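Local coordinates for C24 protein (Bizionia argentinensis JUB59, PDB 6OV6) that probably forms the receptor-binding tip of a bacteriophage long tail fibre, a metal-binding trimer of elongated chains, at residues K76-S81 against Y99-S104; N142-G147 against A271-I276; G183-T188 against D262-Y267. All coordinates share one frame; numbering follows the deposited sequence.

In the fold
The three contacts are strung along an elongated chain, and each involves a different sheet. Contact 1 pairs strands 74-81 and 96-102 in the mixed sheet near the N-terminal end and closes before contact 2 opens; their centres lie about 48 Å apart. Contacts 2 and 3 are nested: 142-147 meets the end of strand 267-275, while 183-188 and 262-267 pair within the loop thus closed, about 28 Å away between centres. Strand 267-275 links these two, since it continues from contact 3 into contact 2. Both touch the other two subunits and contact 1 neither, so contacts 2 and 3 lie in a trimeric part, whereas contact 1, internal to one chain, is consistent with a separate N-terminal module.

Contact 1 (K76-S81 against Y99-S104); sequences KILETS and YVTFAS
The phenol ring of Tyr99 receives Leu78 CB over one face, 4.2 Å from the ring centroid, a CH-pi contact, while Thr80 OG1 sits at its edge in the ring plane. Thr80 OG1 and Tyr99 OH share a hydrogen bond of 3.2 Å, with either as donor. Chi1 of 58° sets Tyr99 CG between the backbone N and the carbonyl carbon, and from there the ring reaches over Leu78 to Thr80; a long flat side chain ending in a hydroxyl suits both partners. Leu78 CD1 extends the apolar patch to Thr101 CG2 at 3.6 Å. On the other sheet face Ile77 CG1 rests against Val100 CG2, branched side chains that suit an extended strand. Lys76 lays its aliphatic stem along Ala103, CD to CB 3.6 Å, and its NZ donates to Thr106 O and, at 3.2 Å, to Ser104 O; small alanine leaves the stem room, and long lysine reaches both carbonyls. In the backbone, Lys76 with Thr101 and Leu78 with Tyr99 form antiparallel hydrogen-bonded pairs around the non-hydrogen-bonded pair Ile77 with Val100. Strand 96-102 continues the mixed sheet on its far side by pairing with strand 62-70, whose Phe64 and Phe66 pack against Val100.

Contact 2 (N142-G147 against A271-I276); sequences NNIPSG and AYIIYI
Gly147 O accepts a hydrogen bond from Ile276 N at 2.8 Å, with an N-H...O angle of 162°. The same oxygen lies 3.4 Å from Tyr275 CD1, in an oblique position relative to the ring. Chi1 of Tyr275 is -176°, placing CG opposite the backbone N and letting the ring swing back beside the glycine, whose CA is 3.9 Å from CE1. Glycine suits this place twice over: its phi is positive at 91°, and a beta carbon would run into the Tyr275 ring. Further along, Ile144 CD1 touches Ile273 CG2 at 4.2 Å; their side chains run antiparallel where they pass, so only the end of Ile144 meets a branch methyl of Ile273. This is a light apolar contact, and Tyr137 of strand 135-137 packs against both isoleucines. The CB of Ser146 points away from strand 267-275, and its OG bonds Arg125 of the second subunit. Leu128 of that subunit packs on Pro145 and Ile273, so the compact, apolar proline and isoleucine help to form an intersubunit surface. The Tyr275 ring also meets Trp148 edge-to-face. The arrangement is that of a connecting loop folded over a three-stranded antiparallel sheet: 142-147 is the latter part of the connection between strands 135-137 and 148-150, which flank the central strand 267-275, and Gly147 leads directly into the second of them.

Contact 3 (G183-T188 against D262-Y267); sequences GTKKVT and DNRAPY
Lys185 lies beside Arg264. Chi1 of -171° sends its chain from CB away from the backbone N, and CG lands over the centre of the Arg264 guanidinium, 3.5 Å from CZ. CD then passes NH1, also at 3.5 Å; the chain bends at chi3, -74°, and CE remains close to that nitrogen. NZ, at the tip, is 4.0 Å from NH1, but both charges are answered by Asp174 of the second subunit, and NZ also by Asp172 there. Lysine suits the place because its stem can cover a flat cation while its end reaches those carboxylates. Tyr267 CE2 lies over the opposite face of the guanidinium, toward its rim. Arg264 holds Asp262 in a side-on salt bridge, NE on the syn lone pair of OD1 at 2.9 Å and NH2 to OD2 at 2.8 Å, with both oxygens close to the guanidinium plane. OD1 also accepts from Arg264 N, which defines an Asx turn where the chain leaves strand 256-262. That strand pairs with 186-187 in a two-stranded antiparallel ribbon, of which Lys186 and Asp262 are a non-hydrogen-bonded pair. Lys186 NZ is joined to Asp262 OD2 by a long salt bridge and through a water, which donates to OD2 and is held only weakly by NZ. Past the pair, Asn263 N donates to Lys185 O at 2.8 Å. Its amide ND2 bonds Thr184 O at 3.2 Å and also Asp262 O of the third subunit, two acceptors that suit a side chain with two N-H groups. Val187 CG1 rests against the same amide, 3.8 Å from Asn263 OD1.

Contact 1 (K76-S81 against Y99-S104)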
ATOM      1  N   LYS A  76      -1.511  40.666  30.999  1.00 25.01           N
ATOM      2  CA  LYS A  76      -1.998  41.960  30.546  1.00 25.24           C
ATOM      3  C   LYS A  76      -0.874  42.885  30.181  1.00 28.24           C
ATOM      4  O   LYS A  76       0.248  42.687  30.638  1.00 26.62           O
ATOM      5  CB  LYS A  76      -3.073  42.578  31.477  1.00 27.98           C
ATOM      6  CG  LYS A  76      -2.633  43.658  32.433  1.00 40.14           C
ATOM      7  CD  LYS A  76      -3.682  43.949  33.499  1.00 39.15           C
ATOM      8  CE  LYS A  76      -4.886  44.687  32.991  1.00 42.53           C
ATOM      9  NZ  LYS A  76      -5.855  44.948  34.099  1.00 49.41           N
ATOM     10  N   ILE A  77      -1.176  43.886  29.348  1.00 25.33           N
ATOM     11  CA  ILE A  77      -0.211  44.917  29.018  1.00 26.11           C
ATOM     12  C   ILE A  77      -0.244  45.903  30.196  1.00 30.63           C
ATOM     13  O   ILE A  77      -1.301  46.453  30.478  1.00 31.33           O
ATOM     14  CB  ILE A  77      -0.560  45.612  27.661  1.00 29.05           C
ATOM     15  CG1 ILE A  77      -0.432  44.603  26.460  1.00 28.85           C
ATOM     16  CG2 ILE A  77       0.299  46.890  27.456  1.00 31.28           C
ATOM     17  CD1 ILE A  77      -1.275  44.984  25.219  1.00 33.21           C
ATOM     18  N   LEU A  78       0.892  46.099  30.884  1.00 28.97           N
ATOM     19  CA  LEU A  78       1.002  47.066  31.973  1.00 28.92           C
ATOM     20  C   LEU A  78       1.790  48.278  31.508  1.00 32.00           C
ATOM     21  O   LEU A  78       2.643  48.172  30.623  1.00 29.92           O
ATOM     22  CB  LEU A  78       1.679  46.481  33.222  1.00 29.31           C
ATOM     23  CG  LEU A  78       0.900  45.441  34.029  1.00 34.42           C
ATOM     24  CD1 LEU A  78       1.591  45.221  35.351  1.00 34.34           C
ATOM     25  CD2 LEU A  78      -0.545  45.899  34.329  1.00 35.23           C
ATOM     26  N   GLU A  79       1.449  49.430  32.082  1.00 27.58           N
ATOM     27  CA  GLU A  79       2.123  50.689  31.837  1.00 27.71           C
ATOM     28  C   GLU A  79       2.517  51.231  33.201  1.00 32.46           C
ATOM     29  O   GLU A  79       1.656  51.665  33.983  1.00 29.82           O
ATOM     30  CB  GLU A  79       1.237  51.674  31.070  1.00 29.46           C
ATOM     31  CG  GLU A  79       2.037  52.872  30.609  1.00 30.81           C
ATOM     32  CD  GLU A  79       1.337  53.875  29.718  1.00 40.97           C
ATOM     33  OE1 GLU A  79       0.088  53.942  29.739  1.00 42.81           O
ATOM     34  OE2 GLU A  79       2.055  54.657  29.057  1.00 36.86           O
ATOM     35  N   THR A  80       3.814  51.115  33.502  1.00 30.56           N
ATOM     36  CA  THR A  80       4.373  51.484  34.791  1.00 31.78           C
ATOM     37  C   THR A  80       5.542  52.436  34.643  1.00 40.51           C
ATOM     38  O   THR A  80       6.150  52.545  33.566  1.00 40.66           O
ATOM     39  CB  THR A  80       4.751  50.244  35.620  1.00 41.34           C
ATOM     40  OG1 THR A  80       5.760  49.512  34.926  1.00 42.99           O
ATOM     41  CG2 THR A  80       3.555  49.349  35.922  1.00 41.02           C
ATOM     42  N   SER A  81       5.841  53.137  35.731  1.00 37.19           N
ATOM     43  CA  SER A  81       6.905  54.119  35.782  1.00 38.37           C
ATOM     44  C   SER A  81       8.255  53.460  35.601  1.00 46.80           C
ATOM     45  O   SER A  81       8.488  52.380  36.157  1.00 46.03           O
ATOM     46  CB  SER A  81       6.855  54.892  37.098  1.00 40.77           C
ATOM     47  OG  SER A  81       7.940  55.798  37.197  1.00 49.05           O
ATOM     48  N   TYR A  99       4.830  46.835  28.866  1.00 28.98           N
ATOM     49  CA  TYR A  99       5.304  45.453  28.802  1.00 28.80           C
ATOM     50  C   TYR A  99       4.143  44.570  29.155  1.00 30.22           C
ATOM     51  O   TYR A  99       3.080  45.058  29.545  1.00 29.64           O
ATOM     52  CB  TYR A  99       6.505  45.210  29.789  1.00 30.71           C
ATOM     53  CG  TYR A  99       6.174  45.525  31.234  1.00 32.94           C
ATOM     54  CD1 TYR A  99       5.785  44.518  32.116  1.00 34.49           C
ATOM     55  CD2 TYR A  99       6.190  46.838  31.706  1.00 35.19           C
ATOM     56  CE1 TYR A  99       5.431  44.808  33.434  1.00 36.35           C
ATOM     57  CE2 TYR A  99       5.823  47.140  33.018  1.00 36.69           C
ATOM     58  CZ  TYR A  99       5.461  46.121  33.884  1.00 43.29           C
ATOM     59  OH  TYR A  99       5.098  46.415  35.173  1.00 45.98           O
ATOM     60  N   VAL A 100       4.322  43.272  28.988  1.00 26.68           N
ATOM     61  CA  VAL A 100       3.291  42.293  29.318  1.00 25.64           C
ATOM     62  C   VAL A 100       3.779  41.487  30.508  1.00 29.29           C
ATOM     63  O   VAL A 100       4.968  41.176  30.591  1.00 29.38           O
ATOM     64  CB  VAL A 100       2.957  41.418  28.080  1.00 27.59           C
ATOM     65  CG1 VAL A 100       2.010  40.259  28.411  1.00 27.54           C
ATOM     66  CG2 VAL A 100       2.350  42.289  26.987  1.00 26.54           C
ATOM     67  N   THR A 101       2.852  41.161  31.427  1.00 27.98           N
ATOM     68  CA  THR A 101       3.119  40.328  32.599  1.00 27.97           C
ATOM     69  C   THR A 101       1.888  39.547  33.045  1.00 31.14           C
ATOM     70  O   THR A 101       0.782  39.811  32.561  1.00 29.91           O
ATOM     71  CB  THR A 101       3.841  41.109  33.728  1.00 33.88           C
ATOM     72  OG1 THR A 101       4.428  40.152  34.609  1.00 31.70           O
ATOM     73  CG2 THR A 101       2.924  42.035  34.506  1.00 30.99           C
ATOM     74  N   PHE A 102       2.061  38.611  34.000  1.00 28.06           N
ATOM     75  CA  PHE A 102       0.918  37.914  34.569  1.00 28.95           C
ATOM     76  C   PHE A 102       0.146  38.933  35.387  1.00 32.27           C
ATOM     77  O   PHE A 102       0.733  39.701  36.169  1.00 31.37           O
ATOM     78  CB  PHE A 102       1.353  36.734  35.446  1.00 30.96           C
ATOM     79  CG  PHE A 102       1.981  35.609  34.658  1.00 31.16           C
ATOM     80  CD1 PHE A 102       1.223  34.856  33.767  1.00 32.20           C
ATOM     81  CD2 PHE A 102       3.324  35.302  34.812  1.00 32.50           C
ATOM     82  CE1 PHE A 102       1.803  33.805  33.040  1.00 32.72           C
ATOM     83  CE2 PHE A 102       3.898  34.246  34.103  1.00 34.95           C
ATOM     84  CZ  PHE A 102       3.131  33.502  33.222  1.00 31.69           C
ATOM     85  N   ALA A 103      -1.151  39.006  35.124  1.00 29.52           N
ATOM     86  CA  ALA A 103      -2.057  39.957  35.742  1.00 31.13           C
ATOM     87  C   ALA A 103      -3.487  39.534  35.529  1.00 39.06           C
ATOM     88  O   ALA A 103      -3.726  38.473  34.961  1.00 41.65           O
ATOM     89  CB  ALA A 103      -1.804  41.372  35.211  1.00 31.77           C
ATOM     90  N   SER A 104      -4.440  40.286  36.058  1.00 35.37           N
ATOM     91  CA  SER A 104      -5.847  39.902  35.948  1.00 35.34           C
ATOM     92  C   SER A 104      -6.694  41.166  35.793  1.00 39.57           C
ATOM     93  O   SER A 104      -6.142  42.269  35.737  1.00 37.84           O
ATOM     94  CB  SER A 104      -6.260  39.092  37.180  1.00 38.60           C
ATOM     95  OG  SER A 104      -5.730  39.667  38.369  1.00 39.75           O
TER

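Contact 2 (N142-G147 against A271-I276)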
ATOM      1  N   ASN A 142      -8.832  18.087 -10.881  1.00 41.76           N
ATOM      2  CA  ASN A 142      -8.859  19.134 -11.915  1.00 43.02           C
ATOM      3  C   ASN A 142      -8.378  20.478 -11.373  1.00 48.92           C
ATOM      4  O   ASN A 142      -8.166  21.413 -12.157  1.00 49.41           O
ATOM      5  CB  ASN A 142     -10.261  19.280 -12.519  1.00 46.87           C
ATOM      6  CG  ASN A 142     -10.854  17.999 -13.023  1.00 71.71           C
ATOM      7  OD1 ASN A 142     -11.852  17.528 -12.481  1.00 71.85           O
ATOM      8  ND2 ASN A 142     -10.244  17.390 -14.039  1.00 58.70           N
ATOM      9  N   ASN A 143      -8.188  20.568 -10.042  1.00 45.51           N
ATOM     10  CA  ASN A 143      -7.736  21.781  -9.360  1.00 44.39           C
ATOM     11  C   ASN A 143      -6.541  21.489  -8.425  1.00 43.37           C
ATOM     12  O   ASN A 143      -6.563  21.846  -7.247  1.00 41.95           O
ATOM     13  CB  ASN A 143      -8.912  22.462  -8.636  1.00 48.40           C
ATOM     14  CG  ASN A 143      -8.630  23.865  -8.141  1.00 79.77           C
ATOM     15  OD1 ASN A 143      -7.839  24.624  -8.727  1.00 77.89           O
ATOM     16  ND2 ASN A 143      -9.258  24.231  -7.029  1.00 68.70           N
ATOM     17  N   ILE A 144      -5.502  20.831  -8.961  1.00 39.11           N
ATOM     18  CA  ILE A 144      -4.289  20.518  -8.194  1.00 38.41           C
ATOM     19  C   ILE A 144      -3.607  21.866  -7.854  1.00 41.85           C
ATOM     20  O   ILE A 144      -3.409  22.676  -8.765  1.00 40.29           O
ATOM     21  CB  ILE A 144      -3.357  19.524  -8.942  1.00 41.25           C
ATOM     22  CG1 ILE A 144      -4.030  18.117  -9.030  1.00 41.50           C
ATOM     23  CG2 ILE A 144      -1.992  19.414  -8.247  1.00 41.10           C
ATOM     24  CD1 ILE A 144      -3.414  17.143 -10.046  1.00 40.81           C
ATOM     25  N   PRO A 145      -3.301  22.133  -6.559  1.00 38.41           N
ATOM     26  CA  PRO A 145      -2.690  23.425  -6.191  1.00 38.06           C
ATOM     27  C   PRO A 145      -1.449  23.846  -6.977  1.00 40.38           C
ATOM     28  O   PRO A 145      -0.706  23.012  -7.502  1.00 38.62           O
ATOM     29  CB  PRO A 145      -2.406  23.261  -4.691  1.00 39.74           C
ATOM     30  CG  PRO A 145      -3.447  22.279  -4.234  1.00 43.82           C
ATOM     31  CD  PRO A 145      -3.512  21.290  -5.359  1.00 39.46           C
ATOM     32  N   SER A 146      -1.241  25.178  -7.066  1.00 36.43           N
ATOM     33  CA  SER A 146      -0.132  25.790  -7.776  1.00 34.91           C
ATOM     34  C   SER A 146       1.205  25.276  -7.269  1.00 36.31           C
ATOM     35  O   SER A 146       1.436  25.216  -6.054  1.00 36.69           O
ATOM     36  CB  SER A 146      -0.200  27.316  -7.638  1.00 37.61           C
ATOM     37  OG  SER A 146       0.958  27.916  -8.188  1.00 42.51           O
ATOM     38  N   GLY A 147       2.065  24.889  -8.201  1.00 30.35           N
ATOM     39  CA  GLY A 147       3.387  24.360  -7.876  1.00 30.41           C
ATOM     40  C   GLY A 147       3.392  22.847  -7.730  1.00 32.06           C
ATOM     41  O   GLY A 147       4.456  22.237  -7.664  1.00 31.98           O
ATOM     42  N   ALA A 271      -5.004  10.333  -5.200  1.00 23.06           N
ATOM     43  CA  ALA A 271      -4.002  10.783  -6.149  1.00 23.67           C
ATOM     44  C   ALA A 271      -2.665  10.975  -5.429  1.00 26.26           C
ATOM     45  O   ALA A 271      -2.631  11.414  -4.275  1.00 26.46           O
ATOM     46  CB  ALA A 271      -4.437  12.095  -6.782  1.00 24.81           C
ATOM     47  N   TYR A 272      -1.581  10.643  -6.115  1.00 23.77           N
ATOM     48  CA  TYR A 272      -0.210  10.903  -5.677  1.00 23.83           C
ATOM     49  C   TYR A 272       0.217  12.177  -6.409  1.00 28.56           C
ATOM     50  O   TYR A 272       0.240  12.214  -7.648  1.00 28.01           O
ATOM     51  CB  TYR A 272       0.755   9.767  -5.992  1.00 24.68           C
ATOM     52  CG  TYR A 272       0.571   8.616  -5.046  1.00 27.51           C
ATOM     53  CD1 TYR A 272       0.967   8.718  -3.717  1.00 29.20           C
ATOM     54  CD2 TYR A 272      -0.052   7.441  -5.459  1.00 28.47           C
ATOM     55  CE1 TYR A 272       0.763   7.675  -2.822  1.00 30.11           C
ATOM     56  CE2 TYR A 272      -0.266   6.381  -4.563  1.00 29.80           C
ATOM     57  CZ  TYR A 272       0.115   6.523  -3.238  1.00 33.25           C
ATOM     58  OH  TYR A 272      -0.108   5.550  -2.301  1.00 34.16           O
ATOM     59  N   ILE A 273       0.482  13.226  -5.647  1.00 24.83           N
ATOM     60  CA  ILE A 273       0.916  14.508  -6.219  1.00 23.71           C
ATOM     61  C   ILE A 273       2.282  14.867  -5.649  1.00 28.65           C
ATOM     62  O   ILE A 273       2.682  14.333  -4.612  1.00 26.32           O
ATOM     63  CB  ILE A 273      -0.120  15.648  -6.037  1.00 25.93           C
ATOM     64  CG1 ILE A 273      -0.319  16.041  -4.530  1.00 25.00           C
ATOM     65  CG2 ILE A 273      -1.444  15.376  -6.809  1.00 27.86           C
ATOM     66  CD1 ILE A 273      -1.149  17.346  -4.305  1.00 28.92           C
ATOM     67  N   ILE A 274       2.989  15.804  -6.290  1.00 25.58           N
ATOM     68  CA  ILE A 274       4.306  16.188  -5.797  1.00 24.69           C
ATOM     69  C   ILE A 274       4.558  17.675  -6.033  1.00 28.81           C
ATOM     70  O   ILE A 274       4.059  18.235  -6.999  1.00 28.39           O
ATOM     71  CB  ILE A 274       5.407  15.293  -6.425  1.00 26.93           C
ATOM     72  CG1 ILE A 274       6.748  15.364  -5.666  1.00 26.45           C
ATOM     73  CG2 ILE A 274       5.545  15.479  -7.942  1.00 27.54           C
ATOM     74  CD1 ILE A 274       7.600  14.175  -5.835  1.00 30.83           C
ATOM     75  N   TYR A 275       5.303  18.293  -5.142  1.00 26.62           N
ATOM     76  CA  TYR A 275       5.621  19.695  -5.298  1.00 27.14           C
ATOM     77  C   TYR A 275       6.842  19.846  -6.223  1.00 31.41           C
ATOM     78  O   TYR A 275       7.888  19.293  -5.944  1.00 30.72           O
ATOM     79  CB  TYR A 275       5.866  20.350  -3.946  1.00 28.79           C
ATOM     80  CG  TYR A 275       6.112  21.836  -4.083  1.00 31.17           C
ATOM     81  CD1 TYR A 275       5.062  22.718  -4.310  1.00 33.74           C
ATOM     82  CD2 TYR A 275       7.400  22.354  -4.033  1.00 33.17           C
ATOM     83  CE1 TYR A 275       5.288  24.089  -4.450  1.00 35.51           C
ATOM     84  CE2 TYR A 275       7.638  23.722  -4.198  1.00 34.18           C
ATOM     85  CZ  TYR A 275       6.581  24.581  -4.406  1.00 42.37           C
ATOM     86  OH  TYR A 275       6.828  25.924  -4.549  1.00 44.04           O
ATOM     87  N   ILE A 276       6.683  20.609  -7.299  1.00 30.68           N
ATOM     88  CA  ILE A 276       7.732  20.885  -8.285  1.00 32.08           C
ATOM     89  C   ILE A 276       8.328  22.283  -8.045  1.00 38.00           C
ATOM     90  O   ILE A 276       9.541  22.412  -7.919  1.00 37.97           O
ATOM     91  CB  ILE A 276       7.216  20.674  -9.744  1.00 34.25           C
ATOM     92  CG1 ILE A 276       6.748  19.198  -9.983  1.00 33.78           C
ATOM     93  CG2 ILE A 276       8.266  21.103 -10.813  1.00 35.66           C
ATOM     94  CD1 ILE A 276       7.857  18.047  -9.892  1.00 40.23           C
TER

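Contact 3 (G183-T188 against D262-Y267)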
ATOM      1  N   GLY A 183       4.175  -7.256  -9.662  1.00 26.06           N
ATOM      2  CA  GLY A 183       2.797  -7.534  -9.301  1.00 25.84           C
ATOM      3  C   GLY A 183       1.867  -7.581 -10.498  1.00 29.66           C
ATOM      4  O   GLY A 183       2.231  -7.150 -11.597  1.00 28.17           O
ATOM      5  N   THR A 184       0.656  -8.126 -10.297  1.00 25.64           N
ATOM      6  CA  THR A 184      -0.359  -8.238 -11.366  1.00 26.24           C
ATOM      7  C   THR A 184      -1.722  -8.003 -10.767  1.00 27.69           C
ATOM      8  O   THR A 184      -1.964  -8.396  -9.616  1.00 27.45           O
ATOM      9  CB  THR A 184      -0.348  -9.627 -12.064  1.00 34.45           C
ATOM     10  OG1 THR A 184      -0.594 -10.646 -11.085  1.00 36.62           O
ATOM     11  CG2 THR A 184       0.947  -9.925 -12.792  1.00 37.32           C
ATOM     12  N   LYS A 185      -2.617  -7.373 -11.536  1.00 24.25           N
ATOM     13  CA  LYS A 185      -3.970  -7.088 -11.078  1.00 24.76           C
ATOM     14  C   LYS A 185      -4.755  -8.424 -10.921  1.00 29.07           C
ATOM     15  O   LYS A 185      -5.544  -8.583  -9.990  1.00 26.01           O
ATOM     16  CB  LYS A 185      -4.649  -6.176 -12.107  1.00 29.76           C
ATOM     17  CG  LYS A 185      -5.988  -5.597 -11.701  1.00 38.21           C
ATOM     18  CD  LYS A 185      -6.570  -4.646 -12.777  1.00 40.69           C
ATOM     19  CE  LYS A 185      -5.884  -3.280 -12.867  1.00 49.04           C
ATOM     20  NZ  LYS A 185      -6.717  -2.242 -13.581  1.00 37.96           N
ATOM     21  N   LYS A 186      -4.529  -9.353 -11.883  1.00 26.46           N
ATOM     22  CA  LYS A 186      -5.183 -10.672 -11.960  1.00 25.81           C
ATOM     23  C   LYS A 186      -4.159 -11.793 -11.899  1.00 28.86           C
ATOM     24  O   LYS A 186      -3.030 -11.634 -12.357  1.00 28.16           O
ATOM     25  CB  LYS A 186      -5.931 -10.806 -13.307  1.00 29.83           C
ATOM     26  CG  LYS A 186      -7.019  -9.753 -13.623  1.00 33.03           C
ATOM     27  CD  LYS A 186      -8.158  -9.702 -12.649  1.00 34.42           C
ATOM     28  CE  LYS A 186      -9.076  -8.564 -13.047  1.00 47.10           C
ATOM     29  NZ  LYS A 186     -10.444  -8.732 -12.498  1.00 61.53           N
ATOM     30  N   VAL A 187      -4.578 -12.961 -11.408  1.00 25.83           N
ATOM     31  CA  VAL A 187      -3.732 -14.170 -11.354  1.00 24.79           C
ATOM     32  C   VAL A 187      -4.638 -15.391 -11.565  1.00 28.06           C
ATOM     33  O   VAL A 187      -5.814 -15.334 -11.216  1.00 27.11           O
ATOM     34  CB  VAL A 187      -2.962 -14.233 -10.009  1.00 27.47           C
ATOM     35  CG1 VAL A 187      -3.877 -14.438  -8.787  1.00 26.68           C
ATOM     36  CG2 VAL A 187      -1.758 -15.157 -10.028  1.00 27.72           C
ATOM     37  N   THR A 188      -4.097 -16.465 -12.124  1.00 26.13           N
ATOM     38  CA  THR A 188      -4.859 -17.699 -12.338  1.00 25.61           C
ATOM     39  C   THR A 188      -4.166 -18.815 -11.558  1.00 29.44           C
ATOM     40  O   THR A 188      -3.005 -19.128 -11.852  1.00 29.00           O
ATOM     41  CB  THR A 188      -5.011 -18.017 -13.832  1.00 30.72           C
ATOM     42  OG1 THR A 188      -5.712 -16.965 -14.462  1.00 26.59           O
ATOM     43  CG2 THR A 188      -5.765 -19.338 -14.088  1.00 29.25           C
ATOM     44  N   ASP A 262      -8.985 -11.991  -8.835  1.00 25.58           N
ATOM     45  CA  ASP A 262      -8.520 -10.623  -8.606  1.00 25.92           C
ATOM     46  C   ASP A 262      -7.478 -10.654  -7.468  1.00 27.18           C
ATOM     47  O   ASP A 262      -7.758 -11.073  -6.339  1.00 26.16           O
ATOM     48  CB  ASP A 262      -9.709  -9.706  -8.297  1.00 28.17           C
ATOM     49  CG  ASP A 262      -9.385  -8.224  -8.371  1.00 35.77           C
ATOM     50  OD1 ASP A 262      -8.271  -7.839  -7.970  1.00 27.97           O
ATOM     51  OD2 ASP A 262     -10.262  -7.449  -8.803  1.00 39.52           O
ATOM     52  N   ASN A 263      -6.252 -10.241  -7.804  1.00 24.14           N
ATOM     53  CA  ASN A 263      -5.105 -10.294  -6.900  1.00 24.75           C
ATOM     54  C   ASN A 263      -5.050  -9.115  -5.906  1.00 27.14           C
ATOM     55  O   ASN A 263      -4.181  -9.079  -5.037  1.00 27.15           O
ATOM     56  CB  ASN A 263      -3.827 -10.368  -7.738  1.00 25.99           C
ATOM     57  CG  ASN A 263      -2.690 -11.081  -7.081  1.00 28.09           C
ATOM     58  OD1 ASN A 263      -2.842 -11.866  -6.140  1.00 22.17           O
ATOM     59  ND2 ASN A 263      -1.519 -10.833  -7.593  1.00 23.89           N
ATOM     60  N   ARG A 264      -5.975  -8.178  -6.026  1.00 24.43           N
ATOM     61  CA  ARG A 264      -5.959  -6.967  -5.195  1.00 23.27           C
ATOM     62  C   ARG A 264      -6.647  -7.092  -3.863  1.00 27.43           C
ATOM     63  O   ARG A 264      -7.766  -7.605  -3.785  1.00 26.87           O
ATOM     64  CB  ARG A 264      -6.530  -5.777  -5.954  1.00 19.95           C
ATOM     65  CG  ARG A 264      -5.731  -5.462  -7.218  1.00 24.05           C
ATOM     66  CD  ARG A 264      -6.482  -4.483  -8.078  1.00 31.12           C
ATOM     67  NE  ARG A 264      -7.696  -5.063  -8.649  1.00 30.79           N
ATOM     68  CZ  ARG A 264      -8.468  -4.446  -9.532  1.00 38.92           C
ATOM     69  NH1 ARG A 264      -8.155  -3.234  -9.965  1.00 32.32           N
ATOM     70  NH2 ARG A 264      -9.540  -5.049 -10.019  1.00 32.32           N
ATOM     71  N   ALA A 265      -5.972  -6.582  -2.823  1.00 24.25           N
ATOM     72  CA  ALA A 265      -6.503  -6.487  -1.473  1.00 23.38           C
ATOM     73  C   ALA A 265      -7.467  -5.248  -1.467  1.00 26.67           C
ATOM     74  O   ALA A 265      -7.474  -4.510  -2.476  1.00 26.37           O
ATOM     75  CB  ALA A 265      -5.358  -6.290  -0.484  1.00 24.09           C
ATOM     76  N   PRO A 266      -8.294  -5.022  -0.393  1.00 24.22           N
ATOM     77  CA  PRO A 266      -9.225  -3.877  -0.390  1.00 24.04           C
ATOM     78  C   PRO A 266      -8.514  -2.556  -0.593  1.00 25.92           C
ATOM     79  O   PRO A 266      -7.638  -2.215   0.187  1.00 24.22           O
ATOM     80  CB  PRO A 266      -9.933  -3.990   0.965  1.00 25.89           C
ATOM     81  CG  PRO A 266      -9.864  -5.483   1.272  1.00 29.35           C
ATOM     82  CD  PRO A 266      -8.478  -5.841   0.826  1.00 24.17           C
ATOM     83  N   TYR A 267      -8.825  -1.889  -1.703  1.00 23.64           N
ATOM     84  CA  TYR A 267      -8.120  -0.667  -2.115  1.00 23.51           C
ATOM     85  C   TYR A 267      -9.010   0.572  -2.106  1.00 28.18           C
ATOM     86  O   TYR A 267     -10.237   0.463  -2.132  1.00 28.13           O
ATOM     87  CB  TYR A 267      -7.423  -0.883  -3.483  1.00 23.74           C
ATOM     88  CG  TYR A 267      -8.342  -1.076  -4.680  1.00 24.02           C
ATOM     89  CD1 TYR A 267      -9.003   0.013  -5.264  1.00 24.70           C
ATOM     90  CD2 TYR A 267      -8.492  -2.333  -5.274  1.00 24.86           C
ATOM     91  CE1 TYR A 267      -9.803  -0.154  -6.403  1.00 27.08           C
ATOM     92  CE2 TYR A 267      -9.255  -2.504  -6.430  1.00 25.06           C
ATOM     93  CZ  TYR A 267      -9.908  -1.412  -6.988  1.00 33.54           C
ATOM     94  OH  TYR A 267     -10.707  -1.594  -8.083  1.00 32.57           O
TER
HETATM   95  O   HOH W   1     -12.498  -8.172 -10.086  1.00 42.03           O